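Local coordinates for protein adenosine kinase (Sinorhizobium meliloti, PDB 3UBO) that binds adenosine and ADP and, as a kinase of the pfkB family, probably transfers a phosphate from a nucleotide to the hydroxyl of its substrate, at residues V8-N13 against V154-G159; R183-T188 against T210-F215; S267-V272 against I309-I314. One frame throughout, in Å; residues are numbered along the deposited sequence.

Contact 1 of 3, residues V8-N13 against V154-G159. With ADN (adenosine), chain C.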
loop_
_atom_site.group_PDB
_atom_site.type_symbol
_atom_site.label_atom_id
_atom_site.label_comp_id
_atom_site.label_asym_id
_atom_site.label_seq_id
_atom_site.Cartn_x
_atom_site.Cartn_y
_atom_site.Cartn_z
ATOM N N VAL A 8 26.246 1.914 -1.732
ATOM C CA VAL A 8 25.664 1.036 -2.761
ATOM C C VAL A 8 24.833 1.655 -3.870
ATOM O O VAL A 8 23.892 2.493 -3.639
ATOM C CB VAL A 8 24.796 -0.093 -2.209
ATOM C CG1 VAL A 8 24.756 -1.211 -3.255
ATOM C CG2 VAL A 8 25.325 -0.583 -0.824
ATOM N N LEU A 9 25.185 1.185 -5.066
ATOM C CA LEU A 9 24.403 1.439 -6.264
ATOM C C LEU A 9 23.680 0.155 -6.763
ATOM O O LEU A 9 24.290 -0.937 -6.956
ATOM C CB LEU A 9 25.280 2.038 -7.342
ATOM C CG LEU A 9 24.767 2.189 -8.787
ATOM C CD1 LEU A 9 23.703 3.296 -8.894
ATOM C CD2 LEU A 9 25.923 2.480 -9.740
ATOM N N THR A 10 22.370 0.287 -6.951
ATOM C CA THR A 10 21.649 -0.842 -7.544
ATOM C C THR A 10 21.035 -0.521 -8.907
ATOM O O THR A 10 20.594 0.619 -9.168
ATOM C CB THR A 10 20.622 -1.540 -6.581
ATOM O OG1 THR A 10 19.395 -0.783 -6.549
ATOM C CG2 THR A 10 21.210 -1.654 -5.172
ATOM N N ILE A 11 21.081 -1.551 -9.756
ATOM C CA ILE A 11 20.514 -1.530 -11.089
ATOM C C ILE A 11 19.611 -2.746 -11.261
ATOM O O ILE A 11 20.019 -3.902 -10.997
ATOM C CB ILE A 11 21.603 -1.493 -12.216
ATOM C CG1 ILE A 11 22.507 -0.273 -12.063
ATOM C CG2 ILE A 11 20.961 -1.454 -13.637
ATOM C CD1 ILE A 11 23.251 0.075 -13.353
ATOM N N GLY A 12 18.370 -2.462 -11.659
ATOM C CA GLY A 12 17.321 -3.471 -11.695
ATOM C C GLY A 12 16.031 -2.959 -12.342
ATOM O O GLY A 12 15.848 -1.751 -12.530
ATOM N N ASN A 13 15.152 -3.888 -12.696
ATOM C CA ASN A 13 13.843 -3.590 -13.257
ATOM C C ASN A 13 12.997 -2.748 -12.328
ATOM O O ASN A 13 12.636 -3.195 -11.223
ATOM C CB ASN A 13 13.176 -4.917 -13.444
ATOM C CG ASN A 13 13.732 -5.635 -14.560
ATOM O OD1 ASN A 13 13.983 -5.001 -15.598
ATOM N ND2 ASN A 13 13.975 -6.925 -14.412
ATOM N N VAL A 154 30.043 -0.512 -3.841
ATOM C CA VAL A 154 29.508 -1.595 -4.626
ATOM C C VAL A 154 28.522 -1.149 -5.709
ATOM O O VAL A 154 27.808 -0.144 -5.558
ATOM C CB VAL A 154 28.913 -2.626 -3.786
ATOM C CG1 VAL A 154 28.573 -3.775 -4.671
ATOM C CG2 VAL A 154 29.972 -3.083 -2.815
ATOM N N THR A 155 28.540 -1.860 -6.826
ATOM C CA THR A 155 27.441 -1.786 -7.779
ATOM C C THR A 155 26.713 -3.167 -7.761
ATOM O O THR A 155 27.339 -4.259 -7.839
ATOM C CB THR A 155 27.912 -1.234 -9.207
ATOM O OG1 THR A 155 28.336 0.150 -9.111
ATOM C CG2 THR A 155 26.806 -1.341 -10.284
ATOM N N TYR A 156 25.396 -3.121 -7.558
ATOM C CA TYR A 156 24.628 -4.356 -7.466
ATOM C C TYR A 156 23.455 -4.331 -8.428
ATOM O O TYR A 156 22.822 -3.269 -8.607
ATOM C CB TYR A 156 24.157 -4.462 -6.067
ATOM C CG TYR A 156 23.182 -5.565 -5.728
ATOM C CD1 TYR A 156 23.630 -6.849 -5.438
ATOM C CD2 TYR A 156 21.822 -5.307 -5.626
ATOM C CE1 TYR A 156 22.759 -7.857 -5.076
ATOM C CE2 TYR A 156 20.921 -6.324 -5.235
ATOM C CZ TYR A 156 21.389 -7.607 -4.953
ATOM O OH TYR A 156 20.511 -8.628 -4.559
ATOM N N PHE A 157 23.191 -5.487 -9.055
ATOM C CA PHE A 157 22.231 -5.584 -10.171
ATOM C C PHE A 157 21.591 -6.962 -10.237
ATOM O O PHE A 157 22.209 -7.962 -9.835
ATOM C CB PHE A 157 22.929 -5.289 -11.535
ATOM C CG PHE A 157 23.862 -6.419 -12.005
ATOM C CD1 PHE A 157 25.220 -6.420 -11.661
ATOM C CD2 PHE A 157 23.364 -7.504 -12.734
ATOM C CE1 PHE A 157 26.054 -7.460 -12.047
ATOM C CE2 PHE A 157 24.187 -8.549 -13.128
ATOM C CZ PHE A 157 25.537 -8.527 -12.784
ATOM N N GLU A 158 20.372 -7.015 -10.793
ATOM C CA GLU A 158 19.578 -8.278 -10.843
ATOM C C GLU A 158 19.988 -9.194 -11.991
ATOM O O GLU A 158 20.294 -8.686 -13.084
ATOM C CB GLU A 158 18.027 -8.017 -10.952
ATOM C CG GLU A 158 17.339 -7.127 -9.869
ATOM C CD GLU A 158 16.347 -6.137 -10.519
ATOM O OE1 GLU A 158 15.609 -5.460 -9.732
ATOM O OE2 GLU A 158 16.337 -6.011 -11.818
ATOM N N GLY A 159 20.006 -10.507 -11.763
ATOM C CA GLY A 159 19.908 -11.472 -12.846
ATOM C C GLY A 159 18.654 -11.184 -13.687
ATOM O O GLY A 159 18.633 -11.343 -14.926
HETATM O "O5'" ADN C . 11.875 -10.396 -4.572
HETATM C "C5'" ADN C . 11.030 -9.264 -4.141
HETATM C "C4'" ADN C . 10.643 -8.274 -5.293
HETATM O "O4'" ADN C . 10.769 -8.845 -6.600
HETATM C "C3'" ADN C . 9.296 -7.386 -5.408
HETATM O "O3'" ADN C . 9.022 -6.236 -4.644
HETATM C "C2'" ADN C . 9.183 -7.145 -6.950
HETATM O "O2'" ADN C . 8.987 -5.776 -7.364
HETATM C "C1'" ADN C . 10.415 -7.800 -7.435
HETATM N N9 ADN C . 10.230 -8.369 -8.804
HETATM C C8 ADN C . 9.275 -9.286 -9.331
HETATM N N7 ADN C . 9.620 -9.624 -10.667
HETATM C C5 ADN C . 10.801 -8.917 -10.955
HETATM C C6 ADN C . 11.603 -8.828 -12.127
HETATM N N6 ADN C . 11.297 -9.578 -13.315
HETATM N N1 ADN C . 12.774 -7.988 -12.081
HETATM C C2 ADN C . 13.106 -7.267 -10.888
HETATM N N3 ADN C . 12.335 -7.327 -9.701
HETATM C C4 ADN C . 11.182 -8.143 -9.779
#
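Val8, Leu9, Thr10 and Ile11 pair in parallel with Val154, Thr155, Tyr156 and Phe157, joining strands 6-11 and 152-158 in the middle of the central parallel sheet of this Rossmann-like, ribokinase-type fold. The strand order on either side of the pair runs in opposite senses, so this is the sheet's topological switch point, and as in many open alpha/beta folds a ligand, here adenosine, binds at the C-terminal ends of the strands. The ladder begins with Leu9 N giving its hydrogen to Val154 O, 3.0 Å away and nearly straight at 168°; Tyr156 N then binds Leu9 O.

Beta-branched and aromatic residues suit so buried a sheet. On the face of Val8 and Tyr156, covered by helix 62-73, Thr10 CG2 meets the edge of the Tyr156 ring at CD2, 3.7 Å away, while Thr10 OG1 turns to Ala63 O. On the other face Leu9 CD2 lies alongside Thr155 OG1 at 3.4 Å, and Ile11 CB packs on Phe157 CB. The Phe157 ring swings off toward Met187 and Val211 because its CG sits between the backbone N and the carbonyl carbon (chi1 72°).

Beyond the ladder, Glu158 bends at chi2 and brings its carboxylate back to the turn at Gly12 and Asn13. OE1 accepts Ala63 N, and OE2 appears to accept Asn13 N, although its exact place is doubtful. Replacing Glu158 by alanine removes the carboxylate: Ala63 N would probably lose its acceptor, Asn13 N perhaps its own, and the turn beside the nucleoside could shift. That turn presents the Asn13 amide, whose ND2 also reaches Tyr160 O, to the purine: Asn13 ND2 donates to adenosine N1 over 2.8 Å at 161°.

Contact 2 of 3, residues R183-T188 against T210-F215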
loop_
_atom_site.group_PDB
_atom_site.type_symbol
_atom_site.label_atom_id
_atom_site.label_comp_id
_atom_site.label_asym_id
_atom_site.label_seq_id
_atom_site.Cartn_x
_atom_site.Cartn_y
_atom_site.Cartn_z
ATOM N N ARG A 183 36.301 -0.321 -7.240
ATOM C CA ARG A 183 35.005 -0.567 -6.690
ATOM C C ARG A 183 34.724 -2.032 -6.962
ATOM O O ARG A 183 35.443 -2.708 -7.691
ATOM C CB ARG A 183 33.977 0.255 -7.433
ATOM C CG ARG A 183 33.918 1.723 -7.105
ATOM C CD ARG A 183 34.934 2.202 -6.081
ATOM N NE ARG A 183 34.939 3.671 -6.111
ATOM C CZ ARG A 183 35.297 4.482 -5.110
ATOM N NH1 ARG A 183 35.239 5.802 -5.318
ATOM N NH2 ARG A 183 35.676 3.989 -3.912
ATOM N N GLU A 184 33.659 -2.519 -6.334
ATOM C CA GLU A 184 33.235 -3.920 -6.390
ATOM C C GLU A 184 31.837 -4.051 -7.014
ATOM O O GLU A 184 30.985 -3.146 -6.880
ATOM C CB GLU A 184 33.228 -4.539 -4.984
ATOM C CG GLU A 184 34.533 -5.277 -4.642
ATOM C CD GLU A 184 34.626 -5.630 -3.194
ATOM O OE1 GLU A 184 34.864 -6.825 -2.889
ATOM O OE2 GLU A 184 34.429 -4.714 -2.360
ATOM N N THR A 185 31.608 -5.177 -7.690
ATOM C CA THR A 185 30.345 -5.381 -8.366
ATOM C C THR A 185 29.563 -6.526 -7.740
ATOM O O THR A 185 30.133 -7.572 -7.407
ATOM C CB THR A 185 30.524 -5.643 -9.896
ATOM O OG1 THR A 185 31.114 -6.938 -10.121
ATOM C CG2 THR A 185 31.354 -4.555 -10.546
ATOM N N ALA A 186 28.254 -6.356 -7.621
ATOM C CA ALA A 186 27.514 -7.456 -7.052
ATOM C C ALA A 186 26.255 -7.851 -7.812
ATOM O O ALA A 186 25.669 -7.033 -8.524
ATOM C CB ALA A 186 27.216 -7.180 -5.561
HETATM N N MSE A 187 25.838 -9.104 -7.617
HETATM C CA MSE A 187 24.532 -9.525 -8.111
HETATM C C MSE A 187 23.697 -10.491 -7.262
HETATM O O MSE A 187 24.224 -11.355 -6.588
HETATM C CB MSE A 187 24.678 -10.151 -9.483
HETATM C CG MSE A 187 24.875 -11.678 -9.424
HETATM SE SE MSE A 187 25.314 -12.387 -11.244
HETATM C CE MSE A 187 23.623 -11.967 -12.235
ATOM N N THR A 188 22.373 -10.384 -7.367
ATOM C CA THR A 188 21.477 -11.472 -6.922
ATOM C C THR A 188 21.092 -12.406 -8.075
ATOM O O THR A 188 20.856 -11.947 -9.172
ATOM C CB THR A 188 20.177 -10.913 -6.403
ATOM O OG1 THR A 188 19.165 -11.851 -6.719
ATOM C CG2 THR A 188 19.820 -9.643 -7.119
ATOM N N THR A 210 33.883 -10.140 -13.965
ATOM C CA THR A 210 32.929 -9.027 -14.150
ATOM C C THR A 210 32.090 -8.725 -12.882
ATOM O O THR A 210 31.968 -7.540 -12.495
ATOM C CB THR A 210 31.939 -9.263 -15.282
ATOM O OG1 THR A 210 32.658 -9.460 -16.505
ATOM C CG2 THR A 210 31.063 -8.022 -15.417
ATOM N N VAL A 211 31.531 -9.783 -12.262
ATOM C CA VAL A 211 30.826 -9.728 -11.013
ATOM C C VAL A 211 31.703 -10.342 -9.973
ATOM O O VAL A 211 32.091 -11.533 -10.053
ATOM C CB VAL A 211 29.506 -10.578 -11.010
ATOM C CG1 VAL A 211 28.802 -10.538 -9.659
ATOM C CG2 VAL A 211 28.567 -10.061 -12.047
ATOM N N ASP A 212 31.943 -9.527 -8.957
ATOM C CA ASP A 212 32.653 -9.917 -7.766
ATOM C C ASP A 212 31.805 -10.818 -6.853
ATOM O O ASP A 212 32.072 -12.028 -6.736
ATOM C CB ASP A 212 33.080 -8.637 -7.025
ATOM C CG ASP A 212 34.118 -7.882 -7.782
ATOM O OD1 ASP A 212 34.984 -8.610 -8.333
ATOM O OD2 ASP A 212 34.073 -6.606 -7.842
ATOM N N ILE A 213 30.796 -10.203 -6.218
ATOM C CA ILE A 213 29.930 -10.816 -5.175
ATOM C C ILE A 213 28.587 -11.423 -5.683
ATOM O O ILE A 213 27.871 -10.810 -6.516
ATOM C CB ILE A 213 29.607 -9.771 -4.076
ATOM C CG1 ILE A 213 30.894 -9.096 -3.577
ATOM C CG2 ILE A 213 28.851 -10.415 -2.935
ATOM C CD1 ILE A 213 30.704 -7.688 -3.037
ATOM N N VAL A 214 28.253 -12.619 -5.193
ATOM C CA VAL A 214 27.020 -13.298 -5.607
ATOM C C VAL A 214 26.011 -13.582 -4.473
ATOM O O VAL A 214 26.287 -14.439 -3.601
ATOM C CB VAL A 214 27.367 -14.605 -6.324
ATOM C CG1 VAL A 214 26.171 -15.535 -6.405
ATOM C CG2 VAL A 214 27.889 -14.280 -7.680
ATOM N N PHE A 215 24.856 -12.893 -4.449
ATOM C CA PHE A 215 23.750 -13.280 -3.511
ATOM C C PHE A 215 22.764 -14.208 -4.217
ATOM O O PHE A 215 22.453 -13.996 -5.415
ATOM C CB PHE A 215 22.969 -12.078 -2.973
ATOM C CG PHE A 215 23.810 -11.069 -2.244
ATOM C CD1 PHE A 215 23.731 -10.966 -0.865
ATOM C CD2 PHE A 215 24.669 -10.191 -2.952
ATOM C CE1 PHE A 215 24.474 -10.030 -0.183
ATOM C CE2 PHE A 215 25.443 -9.256 -2.271
ATOM C CZ PHE A 215 25.341 -9.196 -0.857
#
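Glu184 starts the contact by laying its aliphatic CG against Asp212 OD2, 3.5 Å off, the two chains running roughly perpendicular; its own OE1 turns to Tyr290 OH. Thr185 carries most of the polar load. Its backbone N donates to Asp212 OD2 (2.9 Å), approaching from the anti side and 25° off the plane of the carboxylate. With chi1 at 70°, OG1 lies between the backbone N and the carbonyl carbon, where it donates to a lone pair of Thr210 O at 2.6 Å and accepts Asp212 N. Thr185 O takes Ile213 N and, weakly, Asp212 N.

From here the pairing is regular and parallel. The short side chain of Ala186 packs directly on Ile213, CB to CB 3.8 Å, and lies near the edge of the Phe215 ring. Met187, present as selenomethionine, is bridged through N to Ile213 O and through O to Phe215 N, while its SE lies across Val211 CG2 at 4.1 Å. Thr188 adds a CA-H...O contact to Phe215 O and sends OG1 to Ser190 N.

Two helices link these neighbouring strands in a beta-alpha-beta crossover. Asp212 OD2 is held by both Thr185 N and His179 NE2. Just ahead of the regular ladder, the side chains of Thr185 and Asp212 thus supply acceptors to each other's backbone N-H.

Contact 3 of 3, residues S267-V272 against I309-I314; sequences SVLEQV and IVIGQI. With ADP (adenosine-5'-diphosphate), chain D.
Leu269 and Val272, from the loop that follows strand 260-264, both press on Ile311 of helix 296-311, and the adenine of ADP lies against this group. The tight part is wholly apolar. Ile311 CG2 is the shared surface: Leu269 CD1 touches it at 3.8 Å and Val272 CG1 at 4.0 Å, valine and isoleucine running alongside each other in the same direction.

Beta-branching gives Ile311 two working arms. With chi1 at -66°, CG2 stands anti to the backbone N and is given to the loop, while CG1 runs the other way and extends to carry CD1 over the purine face, 3.3 Å from N9 of ADP. Leu269 CD1 comes down on that same face at C2 of ADP, 3.2 Å away, and Val272 CG2 lies above the purine's N6 at 4.0 Å. Three branched aliphatic chains thus spread across one face of the flat base, while Ser267 O approaches C2 from the rim of the ring. Ala278 of helix 278-290 packs on Ile311 from outside the two segments, and a backbone hydrogen bond ties Ile311 to Asp274.

Toward solvent the contact thins out. Gln271 O approaches Gly312 CA only to 4.3 Å, no hydrogen bond crosses between the segments, and the long polar chain of Gln271 suits its exposed place. Ile314 makes no contact with 267-272 and packs instead on Leu319 of the second subunit.

Polar recognition of the nucleotide lies elsewhere, with Ser249, Gly252 and Asn304 hydrogen-bonded to ADP. Between residues 267-272 and 309-314 the base meets hydrocarbon: this is the adenine end of the ADP pocket, bordered by a loop and a helix near the surface, consistent with the nucleotide site of pfkB-family kinases.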
loop_
_atom_site.group_PDB
_atom_site.type_symbol
_atom_site.label_atom_id
_atom_site.label_comp_id
_atom_site.label_asym_id
_atom_site.label_seq_id
_atom_site.Cartn_x
_atom_site.Cartn_y
_atom_site.Cartn_z
ATOM N N SER A 267 16.483 -14.817 12.589
ATOM C CA SER A 267 15.615 -14.512 13.725
ATOM C C SER A 267 14.498 -15.572 13.805
ATOM O O SER A 267 14.270 -16.364 12.848
ATOM C CB SER A 267 15.018 -13.096 13.543
ATOM O OG SER A 267 15.138 -12.603 12.193
ATOM N N VAL A 268 13.789 -15.581 14.929
ATOM C CA VAL A 268 12.557 -16.364 15.044
ATOM C C VAL A 268 11.395 -15.417 14.901
ATOM O O VAL A 268 11.265 -14.486 15.676
ATOM C CB VAL A 268 12.467 -17.038 16.386
ATOM C CG1 VAL A 268 11.852 -18.424 16.188
ATOM C CG2 VAL A 268 13.901 -17.073 17.029
ATOM N N LEU A 269 10.574 -15.621 13.878
ATOM C CA LEU A 269 9.586 -14.582 13.532
ATOM C C LEU A 269 8.215 -14.797 14.192
ATOM O O LEU A 269 7.757 -15.982 14.435
ATOM C CB LEU A 269 9.465 -14.419 12.020
ATOM C CG LEU A 269 10.659 -13.763 11.279
ATOM C CD1 LEU A 269 10.522 -13.847 9.745
ATOM C CD2 LEU A 269 10.905 -12.317 11.751
ATOM N N GLU A 270 7.592 -13.650 14.514
ATOM C CA GLU A 270 6.201 -13.636 15.028
ATOM C C GLU A 270 5.275 -14.406 14.055
ATOM O O GLU A 270 4.804 -15.492 14.409
ATOM C CB GLU A 270 5.667 -12.204 15.274
ATOM C CG GLU A 270 6.006 -11.586 16.627
ATOM C CD GLU A 270 5.008 -12.001 17.789
ATOM O OE1 GLU A 270 3.786 -11.628 17.697
ATOM O OE2 GLU A 270 5.445 -12.669 18.793
ATOM N N GLN A 271 5.043 -13.851 12.845
ATOM C CA GLN A 271 4.388 -14.588 11.750
ATOM C C GLN A 271 5.165 -14.377 10.464
ATOM O O GLN A 271 5.758 -13.303 10.204
ATOM C CB GLN A 271 2.920 -14.153 11.416
ATOM C CG GLN A 271 2.231 -13.072 12.268
ATOM C CD GLN A 271 0.695 -13.274 12.288
ATOM O OE1 GLN A 271 0.022 -12.782 11.395
ATOM N NE2 GLN A 271 0.143 -14.048 13.315
ATOM N N VAL A 272 5.081 -15.385 9.620
ATOM C CA VAL A 272 5.457 -15.221 8.241
ATOM C C VAL A 272 4.280 -14.585 7.440
ATOM O O VAL A 272 3.424 -15.289 6.933
ATOM C CB VAL A 272 5.949 -16.572 7.700
ATOM C CG1 VAL A 272 6.465 -16.421 6.304
ATOM C CG2 VAL A 272 7.035 -17.084 8.621
ATOM N N ILE A 309 12.454 -8.398 9.419
ATOM C CA ILE A 309 11.541 -7.277 9.594
ATOM C C ILE A 309 10.565 -7.097 8.421
ATOM O O ILE A 309 9.407 -6.710 8.626
ATOM C CB ILE A 309 12.287 -5.947 9.807
ATOM C CG1 ILE A 309 12.977 -5.966 11.185
ATOM C CG2 ILE A 309 11.330 -4.715 9.582
ATOM C CD1 ILE A 309 13.767 -4.686 11.556
ATOM N N VAL A 310 11.005 -7.406 7.207
ATOM C CA VAL A 310 10.199 -7.057 6.022
ATOM C C VAL A 310 9.133 -8.134 5.703
ATOM O O VAL A 310 8.132 -7.851 5.023
ATOM C CB VAL A 310 11.047 -6.731 4.775
ATOM C CG1 VAL A 310 11.380 -8.000 3.962
ATOM C CG2 VAL A 310 10.301 -5.746 3.904
ATOM N N ILE A 311 9.412 -9.337 6.207
ATOM C CA ILE A 311 8.561 -10.510 6.134
ATOM C C ILE A 311 7.361 -10.387 7.117
ATOM O O ILE A 311 6.350 -11.053 6.960
ATOM C CB ILE A 311 9.349 -11.790 6.553
ATOM C CG1 ILE A 311 10.476 -12.163 5.577
ATOM C CG2 ILE A 311 8.400 -13.005 6.740
ATOM C CD1 ILE A 311 10.986 -13.649 5.833
ATOM N N GLY A 312 7.480 -9.545 8.131
ATOM C CA GLY A 312 6.305 -9.224 8.918
ATOM C C GLY A 312 5.443 -8.142 8.250
ATOM O O GLY A 312 4.932 -7.264 8.935
ATOM N N GLN A 313 5.259 -8.163 6.925
ATOM C CA GLN A 313 4.630 -6.993 6.301
ATOM C C GLN A 313 4.081 -7.333 4.937
ATOM O O GLN A 313 4.747 -7.999 4.137
ATOM C CB GLN A 313 5.705 -5.934 6.064
ATOM C CG GLN A 313 5.304 -4.519 6.240
ATOM C CD GLN A 313 6.433 -3.624 5.757
ATOM O OE1 GLN A 313 7.000 -3.899 4.701
ATOM N NE2 GLN A 313 6.744 -2.538 6.500
ATOM N N ILE A 314 2.879 -6.861 4.640
ATOM C CA ILE A 314 2.395 -6.936 3.258
ATOM C C ILE A 314 3.212 -5.845 2.724
ATOM O O ILE A 314 3.144 -4.753 3.271
ATOM C CB ILE A 314 0.877 -6.592 3.128
ATOM C CG1 ILE A 314 0.055 -7.876 3.235
ATOM C CG2 ILE A 314 0.578 -5.899 1.827
ATOM C CD1 ILE A 314 0.518 -8.924 2.293
HETATM P PB ADP D . 14.206 -15.711 -0.915
HETATM O O1B ADP D . 13.410 -16.633 -2.043
HETATM O O2B ADP D . 15.566 -14.882 -1.441
HETATM O O3B ADP D . 13.282 -14.728 -0.290
HETATM P PA ADP D . 15.047 -17.268 1.624
HETATM O O1A ADP D . 14.139 -18.613 1.907
HETATM O O2A ADP D . 16.467 -17.610 1.702
HETATM O O3A ADP D . 14.546 -17.051 0.026
HETATM O "O5'" ADP D . 14.798 -15.980 2.673
HETATM C "C5'" ADP D . 15.590 -14.805 2.550
HETATM C "C4'" ADP D . 15.959 -14.183 3.937
HETATM O "O4'" ADP D . 14.855 -13.561 4.750
HETATM C "C3'" ADP D . 16.628 -15.161 5.042
HETATM O "O3'" ADP D . 17.951 -15.631 4.865
HETATM C "C2'" ADP D . 16.159 -14.630 6.392
HETATM O "O2'" ADP D . 16.951 -13.688 7.131
HETATM C "C1'" ADP D . 14.759 -14.237 6.016
HETATM N N9 ADP D . 13.774 -15.362 6.057
HETATM C C8 ADP D . 13.252 -16.090 5.011
HETATM N N7 ADP D . 12.321 -17.088 5.525
HETATM C C5 ADP D . 12.304 -16.965 6.945
HETATM C C6 ADP D . 11.547 -17.675 7.994
HETATM N N6 ADP D . 10.574 -18.720 7.620
HETATM N N1 ADP D . 11.710 -17.315 9.295
HETATM C C2 ADP D . 12.580 -16.271 9.655
HETATM N N3 ADP D . 13.342 -15.576 8.646
HETATM C C4 ADP D . 13.176 -15.919 7.307
#

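In the fold
Contacts 1 and 2 belong to one structure, the buried parallel sheet: strands 152-158 and 184-188 are neighbours, and probable hydrogen bonds between Thr155 and both Glu184 and Ala186 join the two pairs, whose centres are 9 Å apart. Both depend on backbone ladders with apolar faces, but their added polar groups differ: in contact 1 they gather at the strands' C-terminal ends beside adenosine, in contact 2 at the N-terminal end, away from the ligands. Contact 3 lies at the surface, about 25 and 27 Å from the other two centres, joins a loop to a helix without any hydrogen bond between its segments, and serves ADP through hydrocarbon packing.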